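Long-range contact in alkylhalidase CmlS (Streptomyces venezuelae, PDB 3I3L), which probably halogenates a precursor in chloramphenicol biosynthesis, acting as a flavin-dependent halogenase with a covalently attached FAD: residues Val295-Ala307 with Leu312-Phe324. Residues are numbered along the deposited sequence; the frame is centred on the assembly and turned at random.
With FAD (flavin-adenine dinucleotide), chain B.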
ATOM      1  N   VAL A 295     -14.061 -15.454   3.092  1.00 31.24           N
ATOM      2  CA  VAL A 295     -14.077 -14.393   4.060  1.00 31.12           C
ATOM      3  C   VAL A 295     -14.624 -13.119   3.476  1.00 31.23           C
ATOM      4  O   VAL A 295     -14.427 -12.865   2.300  1.00 31.37           O
ATOM      5  CB  VAL A 295     -12.654 -14.155   4.623  1.00 31.75           C
ATOM      6  CG1 VAL A 295     -11.800 -13.424   3.612  1.00 32.78           C
ATOM      7  CG2 VAL A 295     -12.753 -13.360   5.923  1.00 33.03           C
ATOM      8  N   GLN A 296     -15.306 -12.316   4.302  1.00 30.60           N
ATOM      9  CA  GLN A 296     -15.634 -10.935   3.963  1.00 31.68           C
ATOM     10  C   GLN A 296     -14.411 -10.023   4.102  1.00 32.54           C
ATOM     11  O   GLN A 296     -13.873  -9.872   5.190  1.00 33.33           O
ATOM     12  CB  GLN A 296     -16.765 -10.334   4.857  1.00 32.77           C
ATOM     13  CG  GLN A 296     -18.176 -11.093   4.874  1.00 35.17           C
ATOM     14  CD  GLN A 296     -18.886 -11.159   3.533  1.00 35.25           C
ATOM     15  OE1 GLN A 296     -18.740 -10.282   2.651  1.00 33.93           O
ATOM     16  NE2 GLN A 296     -19.657 -12.214   3.357  1.00 42.43           N
ATOM     17  N   ASP A 297     -14.009  -9.377   2.999  1.00 31.04           N
ATOM     18  CA  ASP A 297     -12.869  -8.467   3.021  1.00 28.65           C
ATOM     19  C   ASP A 297     -13.339  -7.123   2.526  1.00 27.61           C
ATOM     20  O   ASP A 297     -13.003  -6.710   1.462  1.00 29.64           O
ATOM     21  CB  ASP A 297     -11.744  -8.999   2.111  1.00 29.92           C
ATOM     22  CG  ASP A 297     -10.717  -9.809   2.879  1.00 31.90           C
ATOM     23  OD1 ASP A 297      -9.812 -10.362   2.247  1.00 33.52           O
ATOM     24  OD2 ASP A 297     -10.834  -9.929   4.131  1.00 34.82           O
ATOM     25  N   TRP A 298     -14.172  -6.446   3.283  1.00 23.50           N
ATOM     26  CA  TRP A 298     -14.571  -5.060   2.897  1.00 24.74           C
ATOM     27  C   TRP A 298     -13.509  -4.054   3.193  1.00 24.37           C
ATOM     28  O   TRP A 298     -12.874  -4.133   4.232  1.00 25.29           O
ATOM     29  CB  TRP A 298     -15.792  -4.657   3.698  1.00 23.45           C
ATOM     30  CG  TRP A 298     -16.940  -5.617   3.558  1.00 26.07           C
ATOM     31  CD1 TRP A 298     -16.955  -6.795   2.880  1.00 23.63           C
ATOM     32  CD2 TRP A 298     -18.236  -5.445   4.107  1.00 22.82           C
ATOM     33  NE1 TRP A 298     -18.178  -7.360   2.990  1.00 28.30           N
ATOM     34  CE2 TRP A 298     -18.987  -6.544   3.735  1.00 24.19           C
ATOM     35  CE3 TRP A 298     -18.839  -4.421   4.862  1.00 25.54           C
ATOM     36  CZ2 TRP A 298     -20.321  -6.705   4.110  1.00 30.60           C
ATOM     37  CZ3 TRP A 298     -20.141  -4.557   5.234  1.00 30.17           C
ATOM     38  CH2 TRP A 298     -20.885  -5.709   4.870  1.00 32.29           C
ATOM     39  N   SER A 299     -13.365  -3.056   2.321  1.00 22.21           N
ATOM     40  CA  SER A 299     -12.587  -1.887   2.608  1.00 23.07           C
ATOM     41  C   SER A 299     -13.211  -1.072   3.751  1.00 23.38           C
ATOM     42  O   SER A 299     -14.409  -1.057   3.872  1.00 24.11           O
ATOM     43  CB  SER A 299     -12.523  -1.027   1.370  1.00 23.65           C
ATOM     44  OG  SER A 299     -11.805  -1.655   0.308  1.00 22.28           O
ATOM     45  N   TYR A 300     -12.392  -0.427   4.580  1.00 21.70           N
ATOM     46  CA  TYR A 300     -12.807   0.525   5.628  1.00 20.41           C
ATOM     47  C   TYR A 300     -11.558   1.280   6.085  1.00 22.83           C
ATOM     48  O   TYR A 300     -10.431   0.752   5.989  1.00 23.48           O
ATOM     49  CB  TYR A 300     -13.347  -0.229   6.857  1.00 22.02           C
ATOM     50  CG  TYR A 300     -12.407  -1.303   7.419  1.00 19.64           C
ATOM     51  CD1 TYR A 300     -11.313  -0.958   8.235  1.00 20.42           C
ATOM     52  CD2 TYR A 300     -12.580  -2.659   7.090  1.00 22.54           C
ATOM     53  CE1 TYR A 300     -10.493  -1.929   8.782  1.00 18.94           C
ATOM     54  CE2 TYR A 300     -11.741  -3.667   7.611  1.00 19.76           C
ATOM     55  CZ  TYR A 300     -10.694  -3.283   8.447  1.00 25.84           C
ATOM     56  OH  TYR A 300      -9.868  -4.256   8.904  1.00 26.06           O
ATOM     57  N   ASP A 301     -11.730   2.507   6.576  1.00 23.48           N
ATOM     58  CA  ASP A 301     -10.655   3.113   7.373  1.00 26.54           C
ATOM     59  C   ASP A 301     -11.170   3.399   8.759  1.00 25.96           C
ATOM     60  O   ASP A 301     -12.106   2.699   9.215  1.00 27.11           O
ATOM     61  CB  ASP A 301     -10.046   4.374   6.654  1.00 25.38           C
ATOM     62  CG  ASP A 301     -11.072   5.443   6.384  1.00 29.78           C
ATOM     63  OD1 ASP A 301     -12.296   5.164   6.503  1.00 27.90           O
ATOM     64  OD2 ASP A 301     -10.664   6.561   6.023  1.00 32.42           O
ATOM     65  N   THR A 302     -10.587   4.409   9.442  1.00 27.62           N
ATOM     66  CA  THR A 302     -10.962   4.717  10.857  1.00 27.74           C
ATOM     67  C   THR A 302     -11.073   6.213  10.921  1.00 27.81           C
ATOM     68  O   THR A 302     -10.373   6.911  10.225  1.00 24.59           O
ATOM     69  CB  THR A 302      -9.836   4.485  11.900  1.00 29.52           C
ATOM     70  OG1 THR A 302      -8.880   3.487  11.467  1.00 39.54           O
ATOM     71  CG2 THR A 302     -10.364   4.185  13.172  1.00 23.01           C
ATOM     72  N   GLU A 303     -11.896   6.694  11.833  1.00 27.58           N
ATOM     73  CA  GLU A 303     -11.911   8.098  12.150  1.00 31.14           C
ATOM     74  C   GLU A 303     -10.583   8.477  12.814  1.00 30.29           C
ATOM     75  O   GLU A 303     -10.112   9.597  12.633  1.00 30.60           O
ATOM     76  CB  GLU A 303     -13.075   8.372  13.109  1.00 31.14           C
ATOM     77  CG  GLU A 303     -13.375   9.794  13.364  1.00 37.85           C
ATOM     78  CD  GLU A 303     -14.692  10.020  14.177  1.00 48.44           C
ATOM     79  OE1 GLU A 303     -15.331   9.041  14.672  1.00 44.79           O
ATOM     80  OE2 GLU A 303     -15.103  11.212  14.280  1.00 54.46           O
ATOM     81  N   VAL A 304      -9.998   7.543  13.570  1.00 28.59           N
ATOM     82  CA  VAL A 304      -8.799   7.792  14.404  1.00 28.09           C
ATOM     83  C   VAL A 304      -7.748   6.690  14.197  1.00 24.36           C
ATOM     84  O   VAL A 304      -7.971   5.557  14.550  1.00 25.17           O
ATOM     85  CB  VAL A 304      -9.179   7.923  15.938  1.00 29.68           C
ATOM     86  CG1 VAL A 304      -7.983   8.420  16.811  1.00 30.56           C
ATOM     87  CG2 VAL A 304     -10.357   8.945  16.142  1.00 31.55           C
ATOM     88  N   PHE A 305      -6.598   7.029  13.621  1.00 21.10           N
ATOM     89  CA  PHE A 305      -5.551   6.003  13.423  1.00 21.66           C
ATOM     90  C   PHE A 305      -4.692   5.900  14.704  1.00 21.27           C
ATOM     91  O   PHE A 305      -4.107   4.866  14.956  1.00 23.51           O
ATOM     92  CB  PHE A 305      -4.666   6.350  12.219  1.00 18.10           C
ATOM     93  CG  PHE A 305      -5.370   6.227  10.891  1.00 22.42           C
ATOM     94  CD1 PHE A 305      -5.311   5.043  10.183  1.00 21.78           C
ATOM     95  CD2 PHE A 305      -6.129   7.262  10.374  1.00 19.58           C
ATOM     96  CE1 PHE A 305      -5.951   4.944   8.929  1.00 23.74           C
ATOM     97  CE2 PHE A 305      -6.776   7.123   9.153  1.00 18.79           C
ATOM     98  CZ  PHE A 305      -6.694   6.005   8.453  1.00 20.97           C
ATOM     99  N   SER A 306      -4.663   6.938  15.500  1.00 20.30           N
ATOM    100  CA  SER A 306      -3.952   6.888  16.788  1.00 21.45           C
ATOM    101  C   SER A 306      -4.326   8.183  17.563  1.00 22.11           C
ATOM    102  O   SER A 306      -4.653   9.203  16.978  1.00 22.88           O
ATOM    103  CB  SER A 306      -2.431   6.881  16.530  1.00 21.01           C
ATOM    104  OG  SER A 306      -1.989   8.175  16.063  1.00 19.40           O
ATOM    105  N   ALA A 307      -4.237   8.110  18.879  1.00 21.99           N
ATOM    106  CA  ALA A 307      -4.449   9.240  19.765  1.00 22.89           C
ATOM    107  C   ALA A 307      -3.880   8.831  21.132  1.00 23.90           C
ATOM    108  O   ALA A 307      -3.759   7.651  21.408  1.00 23.21           O
ATOM    109  CB  ALA A 307      -5.956   9.529  19.932  1.00 22.76           C
ATOM    110  N   LEU A 312      -3.137   2.303  16.009  1.00 21.75           N
ATOM    111  CA  LEU A 312      -3.605   1.164  15.238  1.00 20.12           C
ATOM    112  C   LEU A 312      -2.691   0.971  14.029  1.00 20.69           C
ATOM    113  O   LEU A 312      -2.367   1.957  13.331  1.00 19.75           O
ATOM    114  CB  LEU A 312      -5.058   1.401  14.759  1.00 20.92           C
ATOM    115  CG  LEU A 312      -6.062   2.007  15.757  1.00 23.07           C
ATOM    116  CD1 LEU A 312      -7.392   2.205  15.092  1.00 21.61           C
ATOM    117  CD2 LEU A 312      -6.233   1.143  17.088  1.00 21.46           C
ATOM    118  N   CYS A 313      -2.277  -0.283  13.757  1.00 19.43           N
ATOM    119  CA  CYS A 313      -1.407  -0.580  12.619  1.00 19.25           C
ATOM    120  C   CYS A 313      -2.011  -1.715  11.748  1.00 21.31           C
ATOM    121  O   CYS A 313      -2.664  -2.617  12.280  1.00 20.07           O
ATOM    122  CB  CYS A 313      -0.010  -1.050  13.103  1.00 20.56           C
ATOM    123  SG  CYS A 313       0.871   0.142  14.125  1.00 20.78           S
ATOM    124  N   GLY A 314      -1.806  -1.670  10.420  1.00 19.45           N
ATOM    125  CA  GLY A 314      -2.275  -2.725   9.553  1.00 18.61           C
ATOM    126  C   GLY A 314      -3.795  -2.815   9.510  1.00 18.89           C
ATOM    127  O   GLY A 314      -4.444  -1.818   9.650  1.00 18.40           O
ATOM    128  N   ASP A 315      -4.344  -4.025   9.337  1.00 19.11           N
ATOM    129  CA  ASP A 315      -5.804  -4.169   9.158  1.00 21.31           C
ATOM    130  C   ASP A 315      -6.559  -3.632  10.369  1.00 22.68           C
ATOM    131  O   ASP A 315      -7.727  -3.276  10.256  1.00 22.91           O
ATOM    132  CB  ASP A 315      -6.208  -5.630   8.926  1.00 21.72           C
ATOM    133  CG  ASP A 315      -5.786  -6.168   7.571  1.00 22.97           C
ATOM    134  OD1 ASP A 315      -5.147  -5.462   6.761  1.00 24.46           O
ATOM    135  OD2 ASP A 315      -6.029  -7.338   7.344  1.00 27.01           O
ATOM    136  N   ALA A 316      -5.898  -3.540  11.531  1.00 22.35           N
ATOM    137  CA  ALA A 316      -6.550  -2.985  12.713  1.00 21.64           C
ATOM    138  C   ALA A 316      -6.955  -1.534  12.460  1.00 21.39           C
ATOM    139  O   ALA A 316      -7.917  -1.034  13.058  1.00 20.49           O
ATOM    140  CB  ALA A 316      -5.615  -3.094  14.010  1.00 22.30           C
ATOM    141  N   ALA A 317      -6.200  -0.848  11.589  1.00 21.89           N
ATOM    142  CA  ALA A 317      -6.482   0.562  11.222  1.00 21.81           C
ATOM    143  C   ALA A 317      -7.377   0.650   9.987  1.00 21.64           C
ATOM    144  O   ALA A 317      -8.426   1.280  10.012  1.00 19.39           O
ATOM    145  CB  ALA A 317      -5.152   1.333  10.945  1.00 21.36           C
ATOM    146  N   CYS A 318      -6.945   0.035   8.883  1.00 22.79           N
ATOM    147  CA  CYS A 318      -7.695   0.138   7.663  1.00 21.22           C
ATOM    148  C   CYS A 318      -7.395  -1.032   6.808  1.00 22.01           C
ATOM    149  O   CYS A 318      -6.390  -1.683   7.038  1.00 20.97           O
ATOM    150  CB  CYS A 318      -7.408   1.470   6.934  1.00 21.50           C
ATOM    151  SG  CYS A 318      -5.704   1.642   6.319  1.00 26.15           S
ATOM    152  N   PHE A 319      -8.280  -1.316   5.833  1.00 22.25           N
ATOM    153  CA  PHE A 319      -8.163  -2.478   4.931  1.00 21.18           C
ATOM    154  C   PHE A 319      -8.404  -2.013   3.485  1.00 23.35           C
ATOM    155  O   PHE A 319      -9.345  -1.239   3.178  1.00 23.73           O
ATOM    156  CB  PHE A 319      -9.182  -3.571   5.266  1.00 21.88           C
ATOM    157  CG  PHE A 319      -9.026  -4.809   4.424  1.00 22.00           C
ATOM    158  CD1 PHE A 319      -8.166  -5.805   4.827  1.00 23.10           C
ATOM    159  CD2 PHE A 319      -9.684  -4.939   3.196  1.00 22.67           C
ATOM    160  CE1 PHE A 319      -7.937  -6.924   4.041  1.00 25.90           C
ATOM    161  CE2 PHE A 319      -9.507  -6.064   2.402  1.00 23.55           C
ATOM    162  CZ  PHE A 319      -8.640  -7.078   2.825  1.00 24.16           C
ATOM    163  N   THR A 320      -7.510  -2.425   2.604  1.00 24.76           N
ATOM    164  CA  THR A 320      -7.498  -1.961   1.237  1.00 24.56           C
ATOM    165  C   THR A 320      -7.793  -3.191   0.409  1.00 23.75           C
ATOM    166  O   THR A 320      -7.259  -4.260   0.700  1.00 21.56           O
ATOM    167  CB  THR A 320      -6.059  -1.396   0.838  1.00 26.39           C
ATOM    168  OG1 THR A 320      -5.042  -2.315   1.330  1.00 31.35           O
ATOM    169  CG2 THR A 320      -5.790  -0.048   1.441  1.00 26.78           C
ATOM    170  N   ASP A 321      -8.679  -3.040  -0.585  1.00 26.63           N
ATOM    171  CA  ASP A 321      -8.933  -4.042  -1.633  1.00 27.51           C
ATOM    172  C   ASP A 321      -7.615  -4.568  -2.140  1.00 27.96           C
ATOM    173  O   ASP A 321      -6.764  -3.795  -2.596  1.00 29.15           O
ATOM    174  CB  ASP A 321      -9.648  -3.317  -2.793  1.00 29.91           C
ATOM    175  CG  ASP A 321     -10.023  -4.255  -3.930  1.00 35.59           C
ATOM    176  OD1 ASP A 321      -9.177  -5.103  -4.319  1.00 33.66           O
ATOM    177  OD2 ASP A 321     -11.173  -4.137  -4.444  1.00 36.57           O
ATOM    178  N   PRO A 322      -7.410  -5.880  -2.022  1.00 28.11           N
ATOM    179  CA  PRO A 322      -6.118  -6.524  -2.246  1.00 27.66           C
ATOM    180  C   PRO A 322      -5.672  -6.632  -3.726  1.00 27.84           C
ATOM    181  O   PRO A 322      -4.719  -7.376  -4.031  1.00 29.60           O
ATOM    182  CB  PRO A 322      -6.339  -7.938  -1.676  1.00 29.39           C
ATOM    183  CG  PRO A 322      -7.864  -8.177  -1.903  1.00 29.22           C
ATOM    184  CD  PRO A 322      -8.422  -6.816  -1.496  1.00 28.01           C
ATOM    185  N   LEU A 323      -6.348  -5.940  -4.628  1.00 25.14           N
ATOM    186  CA  LEU A 323      -6.008  -5.961  -6.049  1.00 26.36           C
ATOM    187  C   LEU A 323      -4.527  -5.695  -6.314  1.00 26.32           C
ATOM    188  O   LEU A 323      -3.918  -6.373  -7.119  1.00 24.78           O
ATOM    189  CB  LEU A 323      -6.817  -4.905  -6.788  1.00 24.60           C
ATOM    190  CG  LEU A 323      -6.665  -4.800  -8.291  1.00 26.62           C
ATOM    191  CD1 LEU A 323      -6.943  -6.174  -8.999  1.00 29.96           C
ATOM    192  CD2 LEU A 323      -7.565  -3.694  -8.834  1.00 29.41           C
ATOM    193  N   PHE A 324      -3.977  -4.695  -5.636  1.00 26.18           N
ATOM    194  CA  PHE A 324      -2.545  -4.369  -5.741  1.00 29.52           C
ATOM    195  C   PHE A 324      -1.693  -4.899  -4.596  1.00 28.67           C
ATOM    196  O   PHE A 324      -0.591  -4.452  -4.388  1.00 30.00           O
ATOM    197  CB  PHE A 324      -2.357  -2.867  -5.947  1.00 28.32           C
ATOM    198  CG  PHE A 324      -3.054  -2.360  -7.210  1.00 34.47           C
ATOM    199  CD1 PHE A 324      -2.522  -2.624  -8.472  1.00 36.00           C
ATOM    200  CD2 PHE A 324      -4.266  -1.675  -7.126  1.00 36.77           C
ATOM    201  CE1 PHE A 324      -3.166  -2.178  -9.670  1.00 36.54           C
ATOM    202  CE2 PHE A 324      -4.909  -1.205  -8.282  1.00 39.61           C
ATOM    203  CZ  PHE A 324      -4.376  -1.484  -9.559  1.00 39.57           C
TER
HETATM  204  PA  FAD B 600      -3.071 -10.057  10.488  1.00 22.91           P
HETATM  205  O1A FAD B 600      -4.535 -10.430  10.498  1.00 23.40           O
HETATM  206  O2A FAD B 600      -2.230 -10.687   9.432  1.00 26.26           O
HETATM  207  O5B FAD B 600      -2.455 -10.412  11.958  1.00 28.34           O
HETATM  208  C5B FAD B 600      -3.163 -10.069  13.132  1.00 26.26           C
HETATM  209  C4B FAD B 600      -2.904 -11.079  14.272  1.00 24.76           C
HETATM  210  O4B FAD B 600      -3.584 -10.587  15.451  1.00 25.06           O
HETATM  211  C3B FAD B 600      -3.469 -12.450  13.988  1.00 27.75           C
HETATM  212  O3B FAD B 600      -2.443 -13.395  14.008  1.00 28.16           O
HETATM  213  C2B FAD B 600      -4.464 -12.712  15.129  1.00 29.50           C
HETATM  214  O2B FAD B 600      -4.323 -14.002  15.636  1.00 32.68           O
HETATM  215  C1B FAD B 600      -4.086 -11.681  16.181  1.00 25.25           C
HETATM  216  N9A FAD B 600      -5.135 -11.182  17.051  1.00 28.90           N
HETATM  217  C8A FAD B 600      -6.382 -10.763  16.694  1.00 29.05           C
HETATM  218  N7A FAD B 600      -7.030 -10.342  17.802  1.00 29.98           N
HETATM  219  C5A FAD B 600      -6.246 -10.564  18.882  1.00 28.89           C
HETATM  220  C6A FAD B 600      -6.436 -10.336  20.232  1.00 28.67           C
HETATM  221  N6A FAD B 600      -7.556  -9.800  20.683  1.00 26.64           N
HETATM  222  N1A FAD B 600      -5.404 -10.627  21.083  1.00 31.62           N
HETATM  223  C2A FAD B 600      -4.225 -11.170  20.635  1.00 24.68           C
HETATM  224  N3A FAD B 600      -4.052 -11.377  19.301  1.00 27.36           N
HETATM  225  C4A FAD B 600      -5.043 -11.079  18.432  1.00 28.32           C
HETATM  226  N1  FAD B 600      -1.986  -8.616   1.481  1.00 24.52           N
HETATM  227  C2  FAD B 600      -0.839  -8.619   0.705  1.00 25.22           C
HETATM  228  O2  FAD B 600       0.101  -7.931   1.080  1.00 28.21           O
HETATM  229  N3  FAD B 600      -0.764  -9.343  -0.455  1.00 23.49           N
HETATM  230  C4  FAD B 600      -1.828 -10.094  -0.880  1.00 26.99           C
HETATM  231  O4  FAD B 600      -1.721 -10.776  -1.950  1.00 30.83           O
HETATM  232  C4X FAD B 600      -3.001 -10.074  -0.123  1.00 26.78           C
HETATM  233  N5  FAD B 600      -4.076 -10.826  -0.510  1.00 26.06           N
HETATM  234  C5X FAD B 600      -5.188 -10.883   0.299  1.00 24.75           C
HETATM  235  C6  FAD B 600      -6.300 -11.641  -0.094  1.00 24.65           C
HETATM  236  C7  FAD B 600      -7.437 -11.630   0.678  1.00 28.65           C
HETATM  237  C7M FAD B 600      -8.644 -12.451   0.294  1.00 30.27           C
HETATM  238  C8  FAD B 600      -7.428 -10.904   1.865  1.00 31.68           C
HETATM  239  C8M FAD B 600      -8.589 -10.944   2.776  1.00 29.10           C
HETATM  240  C9  FAD B 600      -6.345 -10.107   2.250  1.00 27.49           C
HETATM  241  C9A FAD B 600      -5.222 -10.124   1.438  1.00 24.94           C
HETATM  242  N10 FAD B 600      -4.148  -9.392   1.857  1.00 22.58           N
HETATM  243  C10 FAD B 600      -3.062  -9.320   1.069  1.00 23.96           C
HETATM  244  C1' FAD B 600      -4.369  -8.517   3.043  1.00 21.76           C
HETATM  245  C2' FAD B 600      -3.359  -8.838   4.119  1.00 22.77           C
HETATM  246  O2' FAD B 600      -3.381 -10.192   4.327  1.00 26.99           O
HETATM  247  C3' FAD B 600      -3.528  -8.087   5.412  1.00 24.44           C
HETATM  248  O3' FAD B 600      -3.432  -6.701   5.162  1.00 22.10           O
HETATM  249  C4' FAD B 600      -2.398  -8.466   6.426  1.00 23.57           C
HETATM  250  O4' FAD B 600      -2.523  -9.788   6.873  1.00 21.84           O
HETATM  251  C5' FAD B 600      -2.499  -7.576   7.657  1.00 19.55           C
HETATM  252  O5' FAD B 600      -1.453  -7.848   8.544  1.00 23.74           O
HETATM  253  P   FAD B 600      -1.750  -7.535  10.063  1.00 21.58           P
HETATM  254  O1P FAD B 600      -2.389  -6.168  10.179  1.00 20.89           O
HETATM  255  O2P FAD B 600      -0.508  -7.832  10.895  1.00 28.18           O
HETATM  256  O3P FAD B 600      -2.992  -8.487  10.473  1.00 20.22           O
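Phe319 meets Tyr300 with its CB over one face of the tyrosine ring, a CH-pi contact 3.8 Å from the ring centroid. The Phe319 side chain, with CG anti to its backbone N (chi1 -176°), runs on past the carbonyl of Trp298 to Asp297, where CZ lies 3.4 Å from CG of the Asp297 carboxyl group; the planes of ring and carboxyl group are 42° apart. The same phenyl ring turns an edge to C9 of the flavin. Beyond Tyr300, CD1 of Phe305 rests on CB of Ala317, and Leu312 CD1 approaches Thr302 CG2.

Backbone bonds join the two segments: Phe319 N donates to Tyr300 O at 3.0 Å, while the return bond from Tyr300 N to Phe319 O is weak, making a single antiparallel bridge. Farther along, Leu312 N donates to Phe305 O. Two hydroxyls grip the turn after strand 310-312. Tyr300 OH donates to Asp315 O at 2.7 Å, its ring edge facing that carbonyl, and also bonds Ser186; Thr302 OG1 reaches Ala317 O over the same distance. A phenylalanine in place of Tyr300 would probably keep the packing on Phe319 but leave Asp315 O and Ser186 OG without their hydroxyl mate, so that one tie between strand and turn is lost.

That turn holds the cofactor: Asp315 N donates to phosphate oxygen O1P, and its OD1 accepts from ribityl O3'. Asp297 OD1 is bonded covalently to the flavin methyl C8M at 1.5 Å. Within the FAD-binding domain, strand 287-302 and the loop leading from strand 310-312 to helix 327-347 thus hold the FAD jointly, the strand by an ester-type link to the isoalloxazine and the loop by hydrogen bonds to ribityl and phosphate.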